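PDB 4AK9: cpftsy from Physcomitrella patens, which probably acts as the chloroplast signal recognition particle receptor, a SIMIBI-class GTPase that helps deliver proteins to the thylakoid membrane. Local coordinates for residues R139-G144 / T170-V175. Residues are numbered along the deposited sequence; the frame is centred on the assembly and turned at random.
Sequences RFKKEG and TGSEIV
Two helix C-termini of the GTPase domain's alpha/beta fold meet here, each ended by a Schellman motif, and Lys141 from the last turn of helix 126-142 bridges to the turn after helix 158-170. Gly144 and Gly171 are the C-prime residues; both have positive phi, which glycine adopts without strain. In the second motif Ser172 N reaches back to Ala167 O, and the chain then enters edge strand 173-175, which pairs in parallel with strand 147-150.

The aliphatic part of Lys141 makes the contact. CG lies beside the backbone N (chi1 -69°), and a second bend at chi2 (-54°) lays the chain along the turn, with CD, CE and NZ extended beyond it. Lys141 CG sits 3.0 Å from Thr170 O, and Lys141 CE touches two oxygens of the turn on its near side, Ser172 OG at 3.2 Å and Gly171 O at 3.3 Å. The ammonium, Lys141 NZ, stands 3.4 Å from Gly171 O. A long, flexible lysine suits this partly exposed place, its methylenes lying over the turn while the ammonium comes near the carbonyl of Gly171, just past the helix end.

Ser172 is small enough to be buried beneath that chain, against Val147 and Ala137. Ser172 OG donates to Thr170 OG1 over 2.9 Å, and Thr170 OG1 is in turn hydrogen-bonded to Trp166 O and Ala167 O, which must share its one proton, so the two hydroxyls tie the turn to the last turn of its own helix.

With an alanine here the methylenes beyond CB and the ammonium are gone, which would probably leave Thr170 O and Ser172 OG less covered, and Gly171 O without a nearby positive charge. Carbonyls at a helix C-terminus carry partial negative charge, so the ammonium probably adds a modest electrostatic attraction to a contact made mainly by methylenes against oxygens.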
# COMPACT_ATOMS: atom_id res chain seq x y z
N ARG A 139 -0.42 -1.80 31.09
CA ARG A 139 -0.91 -3.18 31.17
C ARG A 139 -0.26 -3.99 32.28
O ARG A 139 -0.93 -4.75 32.99
CB ARG A 139 -0.74 -3.93 29.83
CG ARG A 139 -1.67 -3.44 28.75
CD ARG A 139 -1.54 -4.30 27.49
NE ARG A 139 -2.01 -5.66 27.71
CZ ARG A 139 -3.28 -6.04 27.69
NH1 ARG A 139 -4.25 -5.16 27.47
NH2 ARG A 139 -3.58 -7.31 27.89
N PHE A 140 1.05 -3.87 32.43
CA PHE A 140 1.75 -4.60 33.48
C PHE A 140 1.34 -4.13 34.86
O PHE A 140 1.12 -4.95 35.77
CB PHE A 140 3.26 -4.47 33.31
CG PHE A 140 3.82 -5.29 32.18
CD1 PHE A 140 3.74 -6.68 32.23
CD2 PHE A 140 4.44 -4.69 31.11
CE1 PHE A 140 4.26 -7.44 31.19
CE2 PHE A 140 4.96 -5.45 30.07
CZ PHE A 140 4.88 -6.82 30.11
N LYS A 141 1.25 -2.82 35.02
CA LYS A 141 0.85 -2.21 36.30
C LYS A 141 -0.54 -2.64 36.75
O LYS A 141 -0.77 -2.91 37.92
CB LYS A 141 0.92 -0.68 36.21
CG LYS A 141 2.37 -0.18 36.10
CD LYS A 141 3.20 -0.73 37.27
CE LYS A 141 4.62 -0.18 37.30
NZ LYS A 141 5.45 -0.76 38.42
N LYS A 142 -1.46 -2.76 35.79
CA LYS A 142 -2.81 -3.20 36.09
C LYS A 142 -2.84 -4.65 36.57
O LYS A 142 -3.79 -5.07 37.22
CB LYS A 142 -3.71 -3.02 34.86
CG LYS A 142 -4.28 -1.62 34.74
CD LYS A 142 -4.73 -1.33 33.32
CE LYS A 142 -5.67 -2.42 32.78
NZ LYS A 142 -5.40 -2.77 31.34
N GLU A 143 -1.80 -5.40 36.26
CA GLU A 143 -1.71 -6.79 36.71
C GLU A 143 -0.82 -7.00 37.93
O GLU A 143 -0.51 -8.14 38.30
CB GLU A 143 -1.29 -7.69 35.55
CG GLU A 143 -2.38 -7.84 34.50
CD GLU A 143 -2.04 -8.87 33.41
OE1 GLU A 143 -0.87 -8.89 32.95
OE2 GLU A 143 -2.95 -9.64 33.03
N GLY A 144 -0.39 -5.90 38.56
CA GLY A 144 0.38 -5.97 39.79
C GLY A 144 1.87 -6.20 39.57
O GLY A 144 2.65 -6.40 40.52
N THR A 170 2.02 5.80 34.90
CA THR A 170 1.79 4.38 35.11
C THR A 170 2.33 3.90 36.43
O THR A 170 2.09 2.75 36.80
CB THR A 170 2.42 3.51 34.00
OG1 THR A 170 3.83 3.79 33.93
CG2 THR A 170 1.76 3.80 32.67
N GLY A 171 3.05 4.75 37.15
CA GLY A 171 3.59 4.33 38.43
C GLY A 171 4.79 3.40 38.26
O GLY A 171 5.06 2.56 39.11
N SER A 172 5.50 3.55 37.15
CA SER A 172 6.71 2.78 36.88
C SER A 172 7.91 3.59 37.28
O SER A 172 7.87 4.83 37.24
CB SER A 172 6.81 2.46 35.38
OG SER A 172 5.65 1.77 34.93
N GLU A 173 8.99 2.91 37.64
CA GLU A 173 10.28 3.58 37.87
C GLU A 173 10.98 3.74 36.53
O GLU A 173 10.62 3.07 35.55
CB GLU A 173 11.16 2.77 38.83
CG GLU A 173 10.48 2.47 40.17
CD GLU A 173 10.23 3.73 41.00
OE1 GLU A 173 11.20 4.49 41.23
OE2 GLU A 173 9.06 3.96 41.41
N ILE A 174 11.98 4.62 36.48
CA ILE A 174 12.69 4.85 35.23
C ILE A 174 14.18 5.10 35.42
O ILE A 174 14.58 5.80 36.36
CB ILE A 174 12.05 6.02 34.41
CG1 ILE A 174 12.82 6.28 33.11
CG2 ILE A 174 12.00 7.31 35.24
CD1 ILE A 174 12.00 7.05 32.07
N VAL A 175 15.00 4.51 34.54
CA VAL A 175 16.43 4.79 34.49
C VAL A 175 16.70 5.67 33.28
O VAL A 175 16.30 5.34 32.15
CB VAL A 175 17.27 3.50 34.35
CG1 VAL A 175 18.72 3.85 34.02
CG2 VAL A 175 17.16 2.62 35.62